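ABC transporter periplasmic peptide-binding protein (Pseudoalteromonas, PDB 4QFL) binds dipeptides in the periplasm, here Ala-Phe, and probably delivers them to an ABC transporter for import into the cell. Local coordinates at residues L64-P69 with E73-L78; F174-A179 with A435-P440; G518-L521 with I527-A530. All blocks are in the same frame, centred on the assembly; numbering follows the deposited sequence.

Interaction 1 of 3, residues L64-P69 with E73-L78; sequences LISIDP and EFKSEL
Ser66 and Lys75 form the hydrogen-bonded pair of a short antiparallel beta hairpin made by strands 65-67 and 74-76. Lys75 N donates to Ser66 O at 2.8 Å and Ser66 N donates back to Lys75 O. Nearer the turn, Asp68 N reaches Glu73 O at 2.8 Å in an almost straight bond (177°), and at the far end Glu77 N bonds to Leu64 O. A CA-H...O contact, Phe74 CA to Ser66 O at 3.3 Å, supplements the backbone pairing.

Apolar contacts gather on the face bearing Ile67 and Phe74. These two side chains run side by side, with Ile67 CG1 3.7 Å from Phe74 CE1, while Ile65 slants in so that its CD1 lies 3.8 Å from Phe74 CD1. Trp82 and Leu175 add to the packing on Phe74.

The face of Ser66 and Lys75 is more polar. The lysine chain, bent at chi2 and chi3, lays CG and CD beside Asp68 CB; Asp68 OD1 itself accepts from the backbone N of Val70 and Thr71. The two carboxylate oxygens of Glu77 have different partners: OE1 makes a salt bridge with Lys234, and OE2 accepts a hydrogen bond from Ser66 OG at 2.8 Å on its anti lone pair.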
loop_
_atom_site.group_PDB
_atom_site.type_symbol
_atom_site.label_atom_id
_atom_site.label_comp_id
_atom_site.label_asym_id
_atom_site.label_seq_id
_atom_site.Cartn_x
_atom_site.Cartn_y
_atom_site.Cartn_z
ATOM N N LEU A 64 17.253 2.146 -2.019
ATOM C CA LEU A 64 18.360 1.897 -2.922
ATOM C C LEU A 64 18.047 2.447 -4.311
ATOM O O LEU A 64 18.878 3.078 -4.956
ATOM C CB LEU A 64 18.609 0.388 -3.017
ATOM C CG LEU A 64 19.135 -0.236 -1.727
ATOM C CD1 LEU A 64 19.226 -1.748 -1.866
ATOM C CD2 LEU A 64 20.484 0.368 -1.391
ATOM N N ILE A 65 16.831 2.179 -4.766
ATOM C CA ILE A 65 16.380 2.572 -6.087
ATOM C C ILE A 65 14.913 2.946 -6.031
ATOM O O ILE A 65 14.204 2.641 -5.055
ATOM C CB ILE A 65 16.510 1.434 -7.091
ATOM C CG1 ILE A 65 15.883 0.160 -6.526
ATOM C CG2 ILE A 65 17.949 1.199 -7.431
ATOM C CD1 ILE A 65 15.687 -0.921 -7.545
ATOM N N SER A 66 14.463 3.613 -7.086
ATOM C CA SER A 66 13.049 3.906 -7.254
ATOM C C SER A 66 12.616 3.527 -8.667
ATOM O O SER A 66 13.410 3.025 -9.454
ATOM C CB SER A 66 12.756 5.388 -6.967
ATOM O OG SER A 66 13.479 6.252 -7.838
ATOM N N ILE A 67 11.347 3.755 -8.980
ATOM C CA ILE A 67 10.833 3.488 -10.312
ATOM C C ILE A 67 10.308 4.783 -10.920
ATOM O O ILE A 67 9.448 5.452 -10.346
ATOM C CB ILE A 67 9.713 2.456 -10.261
ATOM C CG1 ILE A 67 10.260 1.145 -9.696
ATOM C CG2 ILE A 67 9.107 2.257 -11.641
ATOM C CD1 ILE A 67 9.206 0.107 -9.366
ATOM N N ASP A 68 10.829 5.155 -12.082
ATOM C CA ASP A 68 10.355 6.370 -12.713
ATOM C C ASP A 68 8.868 6.217 -13.022
ATOM O O ASP A 68 8.458 5.192 -13.558
ATOM C CB ASP A 68 11.148 6.648 -13.980
ATOM C CG ASP A 68 10.909 8.036 -14.504
ATOM O OD1 ASP A 68 9.893 8.242 -15.177
ATOM O OD2 ASP A 68 11.722 8.934 -14.224
ATOM N N PRO A 69 8.053 7.228 -12.679
ATOM C CA PRO A 69 6.599 7.118 -12.838
ATOM C C PRO A 69 6.192 7.136 -14.297
ATOM O O PRO A 69 5.106 6.677 -14.648
ATOM C CB PRO A 69 6.081 8.378 -12.158
ATOM C CG PRO A 69 7.170 9.355 -12.309
ATOM C CD PRO A 69 8.458 8.572 -12.247
ATOM N N GLU A 73 11.515 3.006 -15.696
ATOM C CA GLU A 73 12.898 2.574 -15.519
ATOM C C GLU A 73 13.264 2.711 -14.051
ATOM O O GLU A 73 12.739 3.581 -13.358
ATOM C CB GLU A 73 13.859 3.416 -16.354
ATOM C CG GLU A 73 13.476 3.571 -17.819
ATOM C CD GLU A 73 13.719 2.314 -18.658
ATOM O OE1 GLU A 73 13.661 2.416 -19.908
ATOM O OE2 GLU A 73 13.964 1.229 -18.084
ATOM N N PHE A 74 14.158 1.847 -13.584
ATOM C CA PHE A 74 14.712 1.968 -12.244
ATOM C C PHE A 74 15.687 3.127 -12.162
ATOM O O PHE A 74 16.498 3.345 -13.059
ATOM C CB PHE A 74 15.421 0.687 -11.824
ATOM C CG PHE A 74 14.501 -0.475 -11.627
ATOM C CD1 PHE A 74 13.534 -0.441 -10.641
ATOM C CD2 PHE A 74 14.611 -1.601 -12.419
ATOM C CE1 PHE A 74 12.683 -1.510 -10.448
ATOM C CE2 PHE A 74 13.766 -2.675 -12.233
ATOM C CZ PHE A 74 12.800 -2.632 -11.242
ATOM N N LYS A 75 15.605 3.861 -11.060
ATOM C CA LYS A 75 16.415 5.046 -10.853
ATOM C C LYS A 75 17.253 4.926 -9.593
ATOM O O LYS A 75 16.776 4.495 -8.545
ATOM C CB LYS A 75 15.518 6.275 -10.754
ATOM C CG LYS A 75 14.415 6.312 -11.801
ATOM C CD LYS A 75 14.935 6.004 -13.214
ATOM C CE LYS A 75 15.842 7.093 -13.747
ATOM N NZ LYS A 75 16.326 6.741 -15.113
ATOM N N SER A 76 18.512 5.308 -9.708
ATOM C CA SER A 76 19.427 5.293 -8.586
ATOM C C SER A 76 18.949 6.180 -7.444
ATOM O O SER A 76 18.646 7.356 -7.640
ATOM C CB SER A 76 20.801 5.766 -9.044
ATOM O OG SER A 76 21.471 6.409 -7.980
ATOM N N GLU A 77 18.883 5.610 -6.250
ATOM C CA GLU A 77 18.689 6.405 -5.057
ATOM C C GLU A 77 19.905 6.372 -4.156
ATOM O O GLU A 77 20.806 7.194 -4.313
ATOM C CB GLU A 77 17.477 5.938 -4.256
ATOM C CG GLU A 77 16.134 6.201 -4.933
ATOM C CD GLU A 77 15.923 7.663 -5.313
ATOM O OE1 GLU A 77 16.530 8.560 -4.676
ATOM O OE2 GLU A 77 15.142 7.916 -6.259
ATOM N N LEU A 78 19.944 5.415 -3.226
ATOM C CA LEU A 78 21.127 5.229 -2.377
ATOM C C LEU A 78 22.057 4.249 -3.086
ATOM O O LEU A 78 23.239 4.152 -2.747
ATOM C CB LEU A 78 20.774 4.684 -0.994
ATOM C CG LEU A 78 20.211 5.683 0.011
ATOM C CD1 LEU A 78 19.904 4.964 1.307
ATOM C CD2 LEU A 78 21.184 6.828 0.239
#

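Interaction 2 of 3, residues F174-A179 with A435-P440; sequences FLANMA and ADTPDP. With ALA (alanine), chain C.
The methyl group of Ala176 points from its helix into the loop 435-440 and meets two side chains there. Asp439 brings its CB to 3.9 Å from Ala176 CB, while its carboxylate is engaged elsewhere, OD1 making a salt bridge with Arg483. Thr437 approaches with both branches: CG2 packs against the helix backbone, 3.4 Å from Ala176 O, and OG1 lies beside the Ala176 methyl.

With chi1 at 75°, OG1 sits between the backbone N and the carbonyl carbon of Thr437, where it accepts from Asp439 N (3.1 Å) and closes an ST turn. In this periplasmic dipeptide-binding protein the loop follows strand 428-434, and its Asp436 belongs to the alanine pocket. A water 2.7 Å from Thr437 OG1 continues to Asn177 OD1 by a weak bond, and a second water donates to both Ala179 O and Asp436 O. Replacing Thr437 by a valine would remove the hydroxyl and is likely to leave Asp439 N without its acceptor and the first water without its hold on the loop. Asp436 itself turns to the ligand, OD1 accepting from the alanine N at 2.8 Å; that nitrogen also bonds to Ala434 O.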
loop_
_atom_site.group_PDB
_atom_site.type_symbol
_atom_site.label_atom_id
_atom_site.label_comp_id
_atom_site.label_asym_id
_atom_site.label_seq_id
_atom_site.Cartn_x
_atom_site.Cartn_y
_atom_site.Cartn_z
ATOM N N PHE A 174 11.853 -8.916 -8.331
ATOM C CA PHE A 174 12.714 -8.606 -7.194
ATOM C C PHE A 174 13.106 -7.121 -7.065
ATOM O O PHE A 174 12.859 -6.490 -6.038
ATOM C CB PHE A 174 13.951 -9.497 -7.205
ATOM C CG PHE A 174 14.904 -9.191 -6.110
ATOM C CD1 PHE A 174 14.662 -9.651 -4.833
ATOM C CD2 PHE A 174 16.030 -8.412 -6.349
ATOM C CE1 PHE A 174 15.539 -9.352 -3.806
ATOM C CE2 PHE A 174 16.900 -8.108 -5.336
ATOM C CZ PHE A 174 16.659 -8.579 -4.062
ATOM N N LEU A 175 13.718 -6.557 -8.099
ATOM C CA LEU A 175 14.049 -5.133 -8.052
ATOM C C LEU A 175 12.811 -4.265 -7.787
ATOM O O LEU A 175 12.890 -3.283 -7.056
ATOM C CB LEU A 175 14.748 -4.671 -9.334
ATOM C CG LEU A 175 16.243 -4.973 -9.438
ATOM C CD1 LEU A 175 16.821 -4.245 -10.617
ATOM C CD2 LEU A 175 16.945 -4.548 -8.173
ATOM N N ALA A 176 11.674 -4.619 -8.385
ATOM C CA ALA A 176 10.445 -3.845 -8.164
ATOM C C ALA A 176 10.155 -3.804 -6.675
ATOM O O ALA A 176 9.857 -2.750 -6.117
ATOM C CB ALA A 176 9.270 -4.440 -8.932
ATOM N N ASN A 177 10.271 -4.954 -6.029
ATOM C CA ASN A 177 10.063 -5.032 -4.587
ATOM C C ASN A 177 11.102 -4.247 -3.792
ATOM O O ASN A 177 10.791 -3.701 -2.740
ATOM C CB ASN A 177 10.007 -6.485 -4.123
ATOM C CG ASN A 177 8.780 -7.200 -4.613
ATOM O OD1 ASN A 177 7.694 -6.636 -4.657
ATOM N ND2 ASN A 177 8.945 -8.450 -4.989
ATOM N N MET A 178 12.331 -4.178 -4.296
ATOM C CA MET A 178 13.370 -3.374 -3.651
ATOM C C MET A 178 13.189 -1.867 -3.882
ATOM O O MET A 178 13.860 -1.046 -3.248
ATOM C CB MET A 178 14.776 -3.816 -4.091
ATOM C CG MET A 178 15.129 -5.250 -3.726
ATOM S SD MET A 178 15.146 -5.516 -1.948
ATOM C CE MET A 178 16.494 -4.433 -1.480
ATOM N N ALA A 179 12.281 -1.508 -4.782
ATOM C CA ALA A 179 12.011 -0.104 -5.048
ATOM C C ALA A 179 10.708 0.351 -4.400
ATOM O O ALA A 179 10.228 1.442 -4.677
ATOM C CB ALA A 179 11.980 0.163 -6.543
ATOM N N ALA A 435 -1.450 0.251 -5.758
ATOM C CA ALA A 435 -0.212 -0.380 -6.188
ATOM C C ALA A 435 1.050 0.351 -5.730
ATOM O O ALA A 435 1.109 1.583 -5.743
ATOM C CB ALA A 435 -0.212 -0.559 -7.700
ATOM N N ASP A 436 2.057 -0.424 -5.330
ATOM C CA ASP A 436 3.337 0.131 -4.890
ATOM C C ASP A 436 4.307 0.278 -6.061
ATOM O O ASP A 436 5.226 1.093 -6.026
ATOM C CB ASP A 436 3.969 -0.758 -3.810
ATOM C CG ASP A 436 2.971 -1.206 -2.743
ATOM O OD1 ASP A 436 2.497 -0.353 -1.952
ATOM O OD2 ASP A 436 2.674 -2.420 -2.680
ATOM N N THR A 437 4.099 -0.519 -7.100
ATOM C CA THR A 437 4.937 -0.472 -8.296
ATOM C C THR A 437 4.055 -0.750 -9.506
ATOM O O THR A 437 2.895 -1.137 -9.351
ATOM C CB THR A 437 6.047 -1.540 -8.248
ATOM O OG1 THR A 437 5.477 -2.821 -8.521
ATOM C CG2 THR A 437 6.716 -1.573 -6.880
ATOM N N PRO A 438 4.586 -0.535 -10.715
ATOM C CA PRO A 438 3.862 -0.894 -11.938
ATOM C C PRO A 438 4.142 -2.348 -12.388
ATOM O O PRO A 438 3.751 -2.765 -13.487
ATOM C CB PRO A 438 4.393 0.118 -12.944
ATOM C CG PRO A 438 5.785 0.325 -12.522
ATOM C CD PRO A 438 5.818 0.210 -11.021
ATOM N N ASP A 439 4.810 -3.122 -11.537
ATOM C CA ASP A 439 4.939 -4.550 -11.796
ATOM C C ASP A 439 3.659 -5.257 -11.364
ATOM O O ASP A 439 3.291 -5.211 -10.194
ATOM C CB ASP A 439 6.153 -5.151 -11.086
ATOM C CG ASP A 439 6.449 -6.551 -11.560
ATOM O OD1 ASP A 439 5.644 -7.443 -11.269
ATOM O OD2 ASP A 439 7.467 -6.764 -12.245
ATOM N N PRO A 440 2.977 -5.919 -12.314
ATOM C CA PRO A 440 1.679 -6.583 -12.095
ATOM C C PRO A 440 1.670 -7.577 -10.930
ATOM O O PRO A 440 0.626 -7.831 -10.340
ATOM C CB PRO A 440 1.428 -7.318 -13.422
ATOM C CG PRO A 440 2.208 -6.548 -14.428
ATOM C CD PRO A 440 3.443 -6.081 -13.702
HETATM N N ALA C . -0.177 -0.885 -1.200
HETATM C CA ALA C . -0.529 -0.437 0.145
HETATM C C ALA C . -2.040 -0.270 0.283
HETATM O O ALA C . -2.728 0.031 -0.691
HETATM C CB ALA C . 0.192 0.872 0.478
HETATM O O HOH W 1 6.243 -4.990 -7.150
HETATM O O HOH W 2 8.242 2.139 -6.421
#

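Interaction 3 of 3, residues G518-L521 with I527-A530; sequences GITL and ISLA
Thr520 and Ser528 face one another across two antiparallel runs of chain and exchange a pair of backbone hydrogen bonds of unequal strength. Ser528 N donates to Thr520 O at 3.2 Å, with a fairly straight N-H...O angle of 164°. The return bond, from Thr520 N to Ser528 O, is weak at 3.4 Å, although well aligned. The side chains of the pair leave on the same face: with chi1 near 58° Thr520 OG1 lies between its own backbone N and carbonyl carbon, which places it 3.4 Å from Ser528 CB.

The other face is apolar. Ile519 and Leu529 meet at a slant, and Ile519 CG2 comes to 3.4 Å from Leu529 CD2, tighter than carbons usually pack. On the other side of the Thr520-Ser528 pair, Leu521 and Ile527 lie side by side and point the same way, with a looser approach of 4.0 Å between Leu521 CD2 and Ile527 CG1.

A local bond follows: Ser528 OG, swung opposite its backbone N, accepts from Ala530 N at 3.1 Å, closing an ST turn just past the bridge. Farther out, neighbouring elements hold both runs. Ile527 N is bonded to Asp54 OD1, and Leu529 O to the hydroxyl of Tyr213. The contact packs between strand 30-35 and helix 50-60 of the N-terminal part and strands 282-287 and 500-513: Tyr33 lies on both Ile527 and Leu529, Ser528 rests on Asn58 and Gln59, Ile519 and Leu521 touch Glu285, and Leu521 reaches Arg508 and Gln510. At its centre is a single antiparallel beta bridge closing a short loop, with an ST turn at Ser528 where the second run leaves the bridge.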
loop_
_atom_site.group_PDB
_atom_site.type_symbol
_atom_site.label_atom_id
_atom_site.label_comp_id
_atom_site.label_asym_id
_atom_site.label_seq_id
_atom_site.Cartn_x
_atom_site.Cartn_y
_atom_site.Cartn_z
ATOM N N GLY A 518 5.554 21.433 -5.864
ATOM C CA GLY A 518 6.584 20.420 -5.758
ATOM C C GLY A 518 6.122 19.112 -5.154
ATOM O O GLY A 518 6.934 18.247 -4.852
ATOM N N ILE A 519 4.816 18.967 -4.970
ATOM C CA ILE A 519 4.267 17.766 -4.351
ATOM C C ILE A 519 4.010 16.678 -5.397
ATOM O O ILE A 519 3.469 16.960 -6.461
ATOM C CB ILE A 519 2.973 18.072 -3.566
ATOM C CG1 ILE A 519 2.212 19.238 -4.200
ATOM C CG2 ILE A 519 3.294 18.379 -2.112
ATOM C CD1 ILE A 519 2.744 20.601 -3.820
ATOM N N THR A 520 4.412 15.441 -5.088
ATOM C CA THR A 520 4.245 14.324 -6.023
ATOM C C THR A 520 3.285 13.217 -5.552
ATOM O O THR A 520 3.486 12.584 -4.514
ATOM C CB THR A 520 5.597 13.690 -6.426
ATOM O OG1 THR A 520 6.293 13.236 -5.260
ATOM C CG2 THR A 520 6.467 14.694 -7.172
ATOM N N LEU A 521 2.246 12.996 -6.346
ATOM C CA LEU A 521 1.317 11.883 -6.154
ATOM C C LEU A 521 1.732 10.596 -6.885
ATOM O O LEU A 521 2.239 9.653 -6.267
ATOM C CB LEU A 521 -0.079 12.254 -6.676
ATOM C CG LEU A 521 -0.829 13.429 -6.050
ATOM C CD1 LEU A 521 -2.224 13.567 -6.641
ATOM C CD2 LEU A 521 -0.898 13.250 -4.558
ATOM N N ILE A 527 2.851 9.041 -1.303
ATOM C CA ILE A 527 3.015 10.473 -1.492
ATOM C C ILE A 527 4.425 10.891 -1.074
ATOM O O ILE A 527 5.002 10.292 -0.172
ATOM C CB ILE A 527 1.969 11.232 -0.643
ATOM C CG1 ILE A 527 0.664 11.396 -1.428
ATOM C CG2 ILE A 527 2.505 12.564 -0.192
ATOM C CD1 ILE A 527 -0.606 11.205 -0.589
ATOM N N SER A 528 4.986 11.904 -1.736
ATOM C CA SER A 528 6.281 12.448 -1.317
ATOM C C SER A 528 6.251 13.955 -1.197
ATOM O O SER A 528 5.756 14.645 -2.087
ATOM C CB SER A 528 7.403 12.031 -2.267
ATOM O OG SER A 528 8.615 12.693 -1.942
ATOM N N LEU A 529 6.777 14.453 -0.081
ATOM C CA LEU A 529 6.927 15.890 0.143
ATOM C C LEU A 529 8.394 16.286 0.081
ATOM O O LEU A 529 8.768 17.365 0.519
ATOM C CB LEU A 529 6.342 16.295 1.495
ATOM C CG LEU A 529 4.872 15.970 1.783
ATOM C CD1 LEU A 529 4.480 16.485 3.161
ATOM C CD2 LEU A 529 3.940 16.529 0.721
ATOM N N ALA A 530 9.216 15.399 -0.465
ATOM C CA ALA A 530 10.651 15.628 -0.589
ATOM C C ALA A 530 10.995 16.929 -1.312
ATOM O O ALA A 530 11.978 17.589 -0.973
ATOM C CB ALA A 530 11.318 14.448 -1.290
#

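How the interactions relate
From the N terminus the three contacts follow in series, neither nesting nor crossing. Interaction 1 closes a turn of three residues. Interaction 2 spans 255 residues, bringing helix 174-178 against the loop that follows strand 428-434. Interaction 3 closes a five-residue loop near the C terminus, against strand 30-35, helix 50-60 and strands 282-287 and 500-513. Interactions 1 and 2 touch directly: Phe74 CZ lies 3.4 Å from Leu175 CB, and Ile65 O packs against Ala179 CB. Ile67 also reaches Thr437, so hairpin, helix and loop form one continuous cluster that leads to Asp436 and the bound alanine. Interaction 3 stands apart, its nearest atoms about 7 Å from interaction 1 and about 8 Å from interaction 2.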